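Local structure of alpha-fucosidase (Bifidobacterium bifidum, 2EAB) at residues D168-F171 against V176-T179; N186-M191 against K320-D325; K110-G115 against T560-S565. The protein probably releases alpha-1,2-linked L-fucose by hydrolysis, as the catalytic domain of a longer, probably membrane-attached glycoside hydrolase family 95 protein that also binds calcium. All coordinates share one frame; numbering follows the deposited sequence.

Contact 1 of 3, residues D168-F171 against V176-T179; sequences DVTF and VTYT
The ring of F171 has CB of Y178 over one of its faces, in a CH-pi contact. The pair belongs to the end of a beta hairpin, strands 166-173 and 176-185, in the large antiparallel sheet of the N-terminal beta-sandwich domain. CB lies 4.1 Å from the centroid of the F171 ring and 27° off the ring normal. The two rings meet obliquely: their planes are inclined at 33°, and F171 CE1 comes within 3.7 Å of Y178 CD2. V176 CG1 lies over one face of the Y178 ring, near its rim. F148 also meets this ring. F171 and Y178 are directly paired across the strands, as a hydrogen-bonded pair, and their side chains share one face of the sheet. A chi1 of 57° tucks F171 CG between its own N and C atoms and turns the ring toward Y178. The other face carries T170 and T179, a non-hydrogen-bonded pair. Here T170 OG1 lies 3.7 Å from T177 CG2 and 3.8 Å from T179 CG2. The polar end of T179 is bound instead by T196 on the next strand. Two backbone bonds close the pair: F171 N to Y178 O at 3.1 Å, and Y178 N to F171 O at 2.9 Å.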
ATOM      1  N   ASP A 168       8.802 -23.528  -0.498  1.00 10.63           N
ATOM      2  CA  ASP A 168       9.318 -24.892  -0.537  1.00 11.05           C
ATOM      3  C   ASP A 168       8.310 -25.840  -1.178  1.00 10.78           C
ATOM      4  O   ASP A 168       7.100 -25.629  -1.081  1.00 10.30           O
ATOM      5  CB  ASP A 168       9.650 -25.378   0.878  1.00 11.94           C
ATOM      6  CG  ASP A 168      10.477 -24.375   1.674  1.00 14.00           C
ATOM      7  OD1 ASP A 168      11.659 -24.173   1.344  1.00 15.36           O
ATOM      8  OD2 ASP A 168       9.949 -23.801   2.647  1.00 16.81           O
ATOM      9  N   VAL A 169       8.826 -26.873  -1.842  1.00 10.84           N
ATOM     10  CA  VAL A 169       8.006 -27.979  -2.347  1.00 11.02           C
ATOM     11  C   VAL A 169       8.742 -29.284  -2.068  1.00 11.20           C
ATOM     12  O   VAL A 169       9.959 -29.362  -2.231  1.00 11.42           O
ATOM     13  CB  VAL A 169       7.718 -27.877  -3.877  1.00 11.01           C
ATOM     14  CG1 VAL A 169       6.778 -28.996  -4.333  1.00 11.62           C
ATOM     15  CG2 VAL A 169       7.139 -26.513  -4.260  1.00 10.70           C
ATOM     16  N   THR A 170       7.999 -30.292  -1.624  1.00 11.48           N
ATOM     17  CA  THR A 170       8.549 -31.633  -1.438  1.00 12.14           C
ATOM     18  C   THR A 170       7.501 -32.691  -1.761  1.00 12.36           C
ATOM     19  O   THR A 170       6.312 -32.483  -1.543  1.00 12.43           O
ATOM     20  CB  THR A 170       9.143 -31.836  -0.013  1.00 12.28           C
ATOM     21  OG1 THR A 170       9.806 -33.105   0.053  1.00 12.82           O
ATOM     22  CG2 THR A 170       8.065 -31.766   1.074  1.00 13.21           C
ATOM     23  N   PHE A 171       7.958 -33.817  -2.303  1.00 12.88           N
ATOM     24  CA  PHE A 171       7.098 -34.973  -2.547  1.00 13.21           C
ATOM     25  C   PHE A 171       7.940 -36.203  -2.831  1.00 13.60           C
ATOM     26  O   PHE A 171       9.112 -36.090  -3.189  1.00 13.12           O
ATOM     27  CB  PHE A 171       6.117 -34.719  -3.703  1.00 13.16           C
ATOM     28  CG  PHE A 171       6.779 -34.341  -4.999  1.00 13.31           C
ATOM     29  CD1 PHE A 171       7.259 -35.321  -5.868  1.00 13.72           C
ATOM     30  CD2 PHE A 171       6.915 -33.002  -5.358  1.00 13.21           C
ATOM     31  CE1 PHE A 171       7.869 -34.978  -7.066  1.00 13.74           C
ATOM     32  CE2 PHE A 171       7.524 -32.647  -6.560  1.00 13.61           C
ATOM     33  CZ  PHE A 171       8.002 -33.637  -7.417  1.00 13.41           C
ATOM     34  N   VAL A 176      11.562 -41.881  -4.865  1.00 16.38           N
ATOM     35  CA  VAL A 176      12.524 -40.779  -4.794  1.00 15.95           C
ATOM     36  C   VAL A 176      11.857 -39.513  -4.248  1.00 15.43           C
ATOM     37  O   VAL A 176      10.769 -39.137  -4.694  1.00 15.06           O
ATOM     38  CB  VAL A 176      13.155 -40.480  -6.184  1.00 16.21           C
ATOM     39  CG1 VAL A 176      14.232 -39.401  -6.082  1.00 16.10           C
ATOM     40  CG2 VAL A 176      13.735 -41.749  -6.801  1.00 16.38           C
ATOM     41  N   THR A 177      12.507 -38.879  -3.275  1.00 14.91           N
ATOM     42  CA  THR A 177      12.049 -37.594  -2.750  1.00 14.65           C
ATOM     43  C   THR A 177      12.663 -36.446  -3.545  1.00 14.33           C
ATOM     44  O   THR A 177      13.884 -36.351  -3.687  1.00 14.22           O
ATOM     45  CB  THR A 177      12.364 -37.443  -1.244  1.00 14.74           C
ATOM     46  OG1 THR A 177      11.664 -38.453  -0.511  1.00 15.39           O
ATOM     47  CG2 THR A 177      11.934 -36.067  -0.724  1.00 14.89           C
ATOM     48  N   TYR A 178      11.796 -35.583  -4.069  1.00 13.90           N
ATOM     49  CA  TYR A 178      12.218 -34.396  -4.802  1.00 13.35           C
ATOM     50  C   TYR A 178      11.889 -33.166  -3.979  1.00 12.92           C
ATOM     51  O   TYR A 178      10.793 -33.061  -3.429  1.00 12.60           O
ATOM     52  CB  TYR A 178      11.517 -34.327  -6.159  1.00 13.74           C
ATOM     53  CG  TYR A 178      11.874 -35.474  -7.078  1.00 13.87           C
ATOM     54  CD1 TYR A 178      12.968 -35.385  -7.938  1.00 14.32           C
ATOM     55  CD2 TYR A 178      11.122 -36.650  -7.082  1.00 14.15           C
ATOM     56  CE1 TYR A 178      13.306 -36.437  -8.784  1.00 14.97           C
ATOM     57  CE2 TYR A 178      11.451 -37.712  -7.923  1.00 14.74           C
ATOM     58  CZ  TYR A 178      12.539 -37.595  -8.771  1.00 14.98           C
ATOM     59  OH  TYR A 178      12.866 -38.645  -9.598  1.00 15.08           O
ATOM     60  N   THR A 179      12.848 -32.251  -3.872  1.00 12.44           N
ATOM     61  CA  THR A 179      12.601 -30.990  -3.173  1.00 12.14           C
ATOM     62  C   THR A 179      12.907 -29.786  -4.051  1.00 11.78           C
ATOM     63  O   THR A 179      13.766 -29.841  -4.940  1.00 11.42           O
ATOM     64  CB  THR A 179      13.395 -30.854  -1.845  1.00 12.44           C
ATOM     65  OG1 THR A 179      14.767 -30.554  -2.115  1.00 13.62           O
ATOM     66  CG2 THR A 179      13.294 -32.122  -0.999  1.00 12.68           C
TER

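Contact 2 of 3, residues N186-M191 against K320-D325; sequences NPDNVM and KKAHID
P187 and D188 meet A322 where a turn between two strands touches the side of a helix. The turn joins strands 176-185 and 190-197 and contains a G1 beta bulge, with N189 and V190 both facing S185. The helix is 316-331, so the contact joins the N-terminal sheet to a helix of the family 95 catalytic domain. The touch itself is light, and no hydrogen bond crosses between the two segments. Its closer part is made by the proline ring, which sets CG against the backbone of A322. Its looser part is the approach of the D188 carboxylate to the A322 methyl. D188 CG stands opposite its own carbonyl carbon (chi1 -73°), and OD2 is the oxygen nearer to the helix. The other oxygen, OD1, is held from elsewhere by a salt bridge with K314. The turn keeps its own shape through N189 N bonded to N186 O at 3.2 Å.

Beside the contact, and not part of it, the buried H323 stacks its ring on F183. P187 itself is exposed to solvent. Elsewhere on the helix surface K321 and D325 are exposed too. They form a salt bridge one turn apart, K321 NZ to D325 OD2 at 3.0 Å. Between the segments the distances stay those of loose packing: D188 OD2 is 4.1 Å from A322 CB, and P187 CG rests 3.8 Å from A322 O.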
ATOM      1  N   ASN A 186      17.353  -9.787  -1.931  1.00  8.52           N
ATOM      2  CA  ASN A 186      17.598  -8.368  -2.134  1.00  8.87           C
ATOM      3  C   ASN A 186      19.106  -8.041  -2.157  1.00  9.51           C
ATOM      4  O   ASN A 186      19.565  -7.402  -3.101  1.00  9.58           O
ATOM      5  CB  ASN A 186      16.817  -7.507  -1.131  1.00  8.81           C
ATOM      6  CG  ASN A 186      16.862  -6.031  -1.476  1.00  8.89           C
ATOM      7  OD1 ASN A 186      17.717  -5.302  -0.980  1.00  9.28           O
ATOM      8  ND2 ASN A 186      15.957  -5.589  -2.346  1.00  8.38           N
ATOM      9  N   PRO A 187      19.891  -8.507  -1.153  1.00 10.00           N
ATOM     10  CA  PRO A 187      21.334  -8.213  -1.174  1.00 10.44           C
ATOM     11  C   PRO A 187      22.061  -8.626  -2.454  1.00 10.39           C
ATOM     12  O   PRO A 187      22.933  -7.895  -2.919  1.00 10.81           O
ATOM     13  CB  PRO A 187      21.877  -9.015   0.016  1.00 10.98           C
ATOM     14  CG  PRO A 187      20.741  -9.143   0.929  1.00 11.10           C
ATOM     15  CD  PRO A 187      19.523  -9.268   0.057  1.00 10.29           C
ATOM     16  N   ASP A 188      21.710  -9.781  -3.010  1.00 10.02           N
ATOM     17  CA  ASP A 188      22.384 -10.278  -4.210  1.00 10.16           C
ATOM     18  C   ASP A 188      21.547 -10.127  -5.478  1.00  9.85           C
ATOM     19  O   ASP A 188      21.958 -10.553  -6.560  1.00 10.04           O
ATOM     20  CB  ASP A 188      22.865 -11.713  -3.993  1.00 10.48           C
ATOM     21  CG  ASP A 188      24.063 -11.777  -3.063  1.00 11.38           C
ATOM     22  OD1 ASP A 188      25.095 -11.155  -3.390  1.00 12.57           O
ATOM     23  OD2 ASP A 188      23.965 -12.418  -1.996  1.00 12.59           O
ATOM     24  N   ASN A 189      20.385  -9.493  -5.326  1.00  9.60           N
ATOM     25  CA  ASN A 189      19.540  -9.095  -6.451  1.00  9.68           C
ATOM     26  C   ASN A 189      19.239 -10.230  -7.431  1.00  9.43           C
ATOM     27  O   ASN A 189      19.324 -10.061  -8.652  1.00  9.29           O
ATOM     28  CB  ASN A 189      20.154  -7.900  -7.181  1.00  9.80           C
ATOM     29  CG  ASN A 189      19.154  -7.199  -8.060  1.00  9.83           C
ATOM     30  OD1 ASN A 189      17.957  -7.223  -7.777  1.00  9.78           O
ATOM     31  ND2 ASN A 189      19.628  -6.582  -9.131  1.00 10.30           N
ATOM     32  N   VAL A 190      18.881 -11.385  -6.886  1.00  9.23           N
ATOM     33  CA  VAL A 190      18.819 -12.597  -7.684  1.00  9.49           C
ATOM     34  C   VAL A 190      17.782 -13.560  -7.127  1.00  9.23           C
ATOM     35  O   VAL A 190      17.574 -13.631  -5.914  1.00  9.30           O
ATOM     36  CB  VAL A 190      20.228 -13.271  -7.784  1.00  9.69           C
ATOM     37  CG1 VAL A 190      20.683 -13.835  -6.429  1.00 10.36           C
ATOM     38  CG2 VAL A 190      20.263 -14.345  -8.867  1.00  9.88           C
ATOM     39  N   MET A 191      17.119 -14.275  -8.028  1.00  9.00           N
ATOM     40  CA  MET A 191      16.193 -15.332  -7.657  1.00  9.29           C
ATOM     41  C   MET A 191      16.940 -16.661  -7.688  1.00  9.31           C
ATOM     42  O   MET A 191      17.730 -16.920  -8.597  1.00  9.43           O
ATOM     43  CB  MET A 191      14.999 -15.346  -8.616  1.00  9.14           C
ATOM     44  CG  MET A 191      13.978 -16.441  -8.356  1.00  9.62           C
ATOM     45  SD  MET A 191      12.563 -16.344  -9.469  1.00  9.77           S
ATOM     46  CE  MET A 191      11.781 -14.823  -8.932  1.00  9.47           C
ATOM     47  N   LYS A 320      22.033 -17.810   0.190  1.00 11.51           N
ATOM     48  CA  LYS A 320      20.900 -18.129   1.057  1.00 11.78           C
ATOM     49  C   LYS A 320      21.031 -17.478   2.434  1.00 11.70           C
ATOM     50  O   LYS A 320      20.063 -16.905   2.937  1.00 11.35           O
ATOM     51  CB  LYS A 320      20.720 -19.645   1.195  1.00 11.74           C
ATOM     52  CG  LYS A 320      19.555 -20.052   2.086  1.00 12.41           C
ATOM     53  CD  LYS A 320      19.344 -21.550   2.072  1.00 12.52           C
ATOM     54  CE  LYS A 320      18.263 -21.966   3.054  1.00 13.52           C
ATOM     55  NZ  LYS A 320      17.974 -23.422   2.972  1.00 14.04           N
ATOM     56  N   LYS A 321      22.218 -17.563   3.036  1.00 11.50           N
ATOM     57  CA  LYS A 321      22.458 -16.962   4.351  1.00 12.10           C
ATOM     58  C   LYS A 321      22.198 -15.460   4.332  1.00 11.52           C
ATOM     59  O   LYS A 321      21.475 -14.938   5.183  1.00 11.40           O
ATOM     60  CB  LYS A 321      23.881 -17.245   4.845  1.00 12.06           C
ATOM     61  CG  LYS A 321      24.172 -16.656   6.221  1.00 13.20           C
ATOM     62  CD  LYS A 321      25.635 -16.800   6.610  1.00 13.96           C
ATOM     63  CE  LYS A 321      25.882 -16.290   8.023  1.00 16.91           C
ATOM     64  NZ  LYS A 321      25.740 -14.808   8.139  1.00 18.89           N
ATOM     65  N   ALA A 322      22.790 -14.773   3.359  1.00 11.39           N
ATOM     66  CA  ALA A 322      22.625 -13.328   3.224  1.00 11.26           C
ATOM     67  C   ALA A 322      21.166 -12.959   2.999  1.00 10.95           C
ATOM     68  O   ALA A 322      20.684 -11.955   3.540  1.00 10.96           O
ATOM     69  CB  ALA A 322      23.489 -12.796   2.103  1.00 11.50           C
ATOM     70  N   HIS A 323      20.465 -13.770   2.210  1.00 10.47           N
ATOM     71  CA  HIS A 323      19.046 -13.545   1.983  1.00 10.14           C
ATOM     72  C   HIS A 323      18.226 -13.649   3.265  1.00 10.16           C
ATOM     73  O   HIS A 323      17.449 -12.747   3.591  1.00  9.98           O
ATOM     74  CB  HIS A 323      18.464 -14.527   0.971  1.00 10.25           C
ATOM     75  CG  HIS A 323      16.976 -14.458   0.905  1.00  9.59           C
ATOM     76  ND1 HIS A 323      16.147 -15.479   1.318  1.00 10.93           N
ATOM     77  CD2 HIS A 323      16.167 -13.437   0.544  1.00  8.07           C
ATOM     78  CE1 HIS A 323      14.889 -15.096   1.179  1.00  7.93           C
ATOM     79  NE2 HIS A 323      14.876 -13.861   0.713  1.00 10.78           N
ATOM     80  N   ILE A 324      18.380 -14.766   3.972  1.00 10.33           N
ATOM     81  CA  ILE A 324      17.574 -15.014   5.163  1.00 10.82           C
ATOM     82  C   ILE A 324      17.878 -13.977   6.245  1.00 10.60           C
ATOM     83  O   ILE A 324      16.957 -13.484   6.901  1.00 10.29           O
ATOM     84  CB  ILE A 324      17.715 -16.472   5.667  1.00 10.86           C
ATOM     85  CG1 ILE A 324      17.084 -17.436   4.653  1.00 11.07           C
ATOM     86  CG2 ILE A 324      17.072 -16.639   7.047  1.00 11.32           C
ATOM     87  CD1 ILE A 324      17.300 -18.909   4.952  1.00 11.65           C
ATOM     88  N   ASP A 325      19.152 -13.624   6.406  1.00 10.68           N
ATOM     89  CA  ASP A 325      19.545 -12.565   7.346  1.00 10.85           C
ATOM     90  C   ASP A 325      18.827 -11.249   7.030  1.00 10.49           C
ATOM     91  O   ASP A 325      18.288 -10.597   7.927  1.00 10.73           O
ATOM     92  CB  ASP A 325      21.063 -12.342   7.326  1.00 10.96           C
ATOM     93  CG  ASP A 325      21.850 -13.479   7.975  1.00 12.45           C
ATOM     94  OD1 ASP A 325      21.246 -14.376   8.596  1.00 14.13           O
ATOM     95  OD2 ASP A 325      23.095 -13.463   7.862  1.00 15.14           O
TER

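Contact 3 of 3, residues K110-G115 against T560-S565; sequences KQLANG and TGVAYS
L112 points one branch at the backbone of V562. Its CD1 methyl lies 3.6 Å from V562 N and equally 3.6 Å from V562 CA, with V562 CB at 3.8 Å. The leucine therefore meets the root of the valine rather than its methyl groups. With CG opposite the carbonyl carbon (chi1 -64°), L112 reaches from the helix to V562, where strand 558-565 resumes after the turn at G561. The same CD1 lies 4.1 Å from G561 C, at a residue with positive phi. The valine side chain also packs on V119 and P121. Across the two segments there is van der Waals contact only. N109, on the same helix as L112, adds a hydrogen bond from its OD1 to V562 N, against which the L112 methyl packs. Helix 103-113 ends in a Schellman motif at G115, with G115 N bonded to L112 O at 3.0 Å. The contact brings this helix of the N-terminal domain against a strand of the family 95 catalytic domain. Strand 558-565 is the middle strand of a small antiparallel sheet, between 548-549 and 572-574. Helix 577-596 packs against it through T560 and A563, and helix 103-113 meets it through L112.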
ATOM      1  N   LYS A 110     -16.421  29.489 -10.899  1.00  9.31           N
ATOM      2  CA  LYS A 110     -17.183  30.740 -10.938  1.00 10.30           C
ATOM      3  C   LYS A 110     -18.684  30.463 -10.892  1.00  9.78           C
ATOM      4  O   LYS A 110     -19.419  31.144 -10.178  1.00 10.15           O
ATOM      5  CB  LYS A 110     -16.828  31.578 -12.171  1.00 10.32           C
ATOM      6  CG  LYS A 110     -17.502  32.944 -12.213  1.00 12.63           C
ATOM      7  CD  LYS A 110     -17.010  33.776 -13.385  1.00 13.30           C
ATOM      8  CE  LYS A 110     -17.755  35.101 -13.476  1.00 17.34           C
ATOM      9  NZ  LYS A 110     -19.169  34.932 -13.932  1.00 19.27           N
ATOM     10  N   GLN A 111     -19.138  29.463 -11.647  1.00  9.31           N
ATOM     11  CA  GLN A 111     -20.547  29.073 -11.611  1.00  9.46           C
ATOM     12  C   GLN A 111     -20.979  28.704 -10.192  1.00  9.10           C
ATOM     13  O   GLN A 111     -22.039  29.132  -9.724  1.00  9.24           O
ATOM     14  CB  GLN A 111     -20.827  27.925 -12.582  1.00  9.41           C
ATOM     15  CG  GLN A 111     -20.731  28.341 -14.040  1.00 10.16           C
ATOM     16  CD  GLN A 111     -21.049  27.218 -15.016  1.00 10.20           C
ATOM     17  OE1 GLN A 111     -20.585  26.088 -14.863  1.00 11.17           O
ATOM     18  NE2 GLN A 111     -21.820  27.540 -16.049  1.00 12.23           N
ATOM     19  N   LEU A 112     -20.151  27.912  -9.512  1.00  9.10           N
ATOM     20  CA  LEU A 112     -20.407  27.537  -8.123  1.00  9.31           C
ATOM     21  C   LEU A 112     -20.369  28.739  -7.178  1.00  9.66           C
ATOM     22  O   LEU A 112     -21.257  28.898  -6.339  1.00  9.92           O
ATOM     23  CB  LEU A 112     -19.418  26.463  -7.670  1.00  9.36           C
ATOM     24  CG  LEU A 112     -19.530  25.128  -8.410  1.00  8.90           C
ATOM     25  CD1 LEU A 112     -18.267  24.302  -8.237  1.00  8.97           C
ATOM     26  CD2 LEU A 112     -20.746  24.343  -7.948  1.00  9.54           C
ATOM     27  N   ALA A 113     -19.358  29.590  -7.331  1.00  9.80           N
ATOM     28  CA  ALA A 113     -19.235  30.789  -6.494  1.00 10.79           C
ATOM     29  C   ALA A 113     -20.432  31.729  -6.660  1.00 11.41           C
ATOM     30  O   ALA A 113     -20.825  32.416  -5.710  1.00 11.86           O
ATOM     31  CB  ALA A 113     -17.943  31.517  -6.790  1.00 11.04           C
ATOM     32  N   ASN A 114     -21.015  31.734  -7.857  1.00 11.87           N
ATOM     33  CA  ASN A 114     -22.198  32.547  -8.148  1.00 13.22           C
ATOM     34  C   ASN A 114     -23.514  31.938  -7.651  1.00 13.45           C
ATOM     35  O   ASN A 114     -24.582  32.530  -7.826  1.00 14.18           O
ATOM     36  CB  ASN A 114     -22.278  32.865  -9.645  1.00 13.62           C
ATOM     37  CG  ASN A 114     -21.233  33.881 -10.085  1.00 15.76           C
ATOM     38  OD1 ASN A 114     -20.673  34.618  -9.267  1.00 18.78           O
ATOM     39  ND2 ASN A 114     -20.970  33.927 -11.385  1.00 18.13           N
ATOM     40  N   GLY A 115     -23.439  30.758  -7.041  1.00 13.19           N
ATOM     41  CA  GLY A 115     -24.591  30.185  -6.352  1.00 13.26           C
ATOM     42  C   GLY A 115     -25.126  28.863  -6.865  1.00 13.06           C
ATOM     43  O   GLY A 115     -26.092  28.339  -6.310  1.00 13.61           O
ATOM     44  N   THR A 560     -12.531  23.564  -2.168  1.00  8.44           N
ATOM     45  CA  THR A 560     -11.652  23.233  -3.282  1.00  9.07           C
ATOM     46  C   THR A 560     -12.330  23.414  -4.642  1.00  9.37           C
ATOM     47  O   THR A 560     -11.779  23.011  -5.667  1.00 10.29           O
ATOM     48  CB  THR A 560     -11.155  21.784  -3.172  1.00  9.10           C
ATOM     49  OG1 THR A 560     -12.284  20.910  -3.043  1.00  8.24           O
ATOM     50  CG2 THR A 560     -10.260  21.613  -1.959  1.00 10.69           C
ATOM     51  N   GLY A 561     -13.510  24.029  -4.668  1.00  9.63           N
ATOM     52  CA  GLY A 561     -14.224  24.220  -5.928  1.00  9.94           C
ATOM     53  C   GLY A 561     -14.835  22.926  -6.426  1.00  9.51           C
ATOM     54  O   GLY A 561     -15.140  22.025  -5.635  1.00  9.48           O
ATOM     55  N   VAL A 562     -15.007  22.822  -7.740  1.00  9.18           N
ATOM     56  CA  VAL A 562     -15.747  21.700  -8.305  1.00  9.36           C
ATOM     57  C   VAL A 562     -15.160  20.353  -7.867  1.00  8.69           C
ATOM     58  O   VAL A 562     -13.954  20.114  -7.986  1.00  8.72           O
ATOM     59  CB  VAL A 562     -15.932  21.839  -9.834  1.00  9.83           C
ATOM     60  CG1 VAL A 562     -14.611  21.778 -10.563  1.00 10.50           C
ATOM     61  CG2 VAL A 562     -16.902  20.798 -10.351  1.00 11.14           C
ATOM     62  N   ALA A 563     -16.022  19.497  -7.334  1.00  8.56           N
ATOM     63  CA  ALA A 563     -15.571  18.232  -6.766  1.00  8.58           C
ATOM     64  C   ALA A 563     -16.646  17.169  -6.794  1.00  8.40           C
ATOM     65  O   ALA A 563     -17.844  17.471  -6.700  1.00  9.03           O
ATOM     66  CB  ALA A 563     -15.081  18.437  -5.337  1.00  9.28           C
ATOM     67  N   TYR A 564     -16.189  15.922  -6.901  1.00  8.21           N
ATOM     68  CA  TYR A 564     -17.022  14.734  -6.816  1.00  7.97           C
ATOM     69  C   TYR A 564     -16.648  13.975  -5.558  1.00  7.53           C
ATOM     70  O   TYR A 564     -15.467  13.876  -5.217  1.00  8.16           O
ATOM     71  CB  TYR A 564     -16.768  13.854  -8.039  1.00  8.36           C
ATOM     72  CG  TYR A 564     -17.632  12.620  -8.148  1.00  8.47           C
ATOM     73  CD1 TYR A 564     -19.020  12.703  -8.044  1.00  9.24           C
ATOM     74  CD2 TYR A 564     -17.064  11.370  -8.386  1.00  9.01           C
ATOM     75  CE1 TYR A 564     -19.817  11.573  -8.158  1.00  8.83           C
ATOM     76  CE2 TYR A 564     -17.856  10.233  -8.510  1.00  8.91           C
ATOM     77  CZ  TYR A 564     -19.230  10.344  -8.393  1.00  8.88           C
ATOM     78  OH  TYR A 564     -20.011   9.219  -8.516  1.00  9.32           O
ATOM     79  N   SER A 565     -17.649  13.455  -4.857  1.00  7.21           N
ATOM     80  CA  SER A 565     -17.389  12.587  -3.719  1.00  7.20           C
ATOM     81  C   SER A 565     -17.524  11.146  -4.200  1.00  7.19           C
ATOM     82  O   SER A 565     -18.643  10.674  -4.401  1.00  7.84           O
ATOM     83  CB  SER A 565     -18.386  12.865  -2.595  1.00  7.06           C
ATOM     84  OG  SER A 565     -17.944  12.266  -1.388  1.00  7.26           O
TER

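In the fold
Contact 3 is buried, contact 1 partly buried and contact 2 at the surface. Contacts 1 and 2 reach the same sheet, where strands 176-185 and 190-197 are neighbours, and their centres lie about 22 Å apart. Contact 3 lies beyond the chain's centre, about 64 Å from contact 1 and about 54 Å from contact 2, centre to centre. Contact 1 is local and bridges adjacent strands by backbone bonds and aromatic packing. Contacts 2 and 3 link distant parts of the sequence, each bringing the N-terminal domain against the catalytic one. Both lack cross-segment hydrogen bonds, but contact 2 has charged neighbours, while contact 3 sets a leucine methyl against backbone. The loop closed by contact 3 encloses both others.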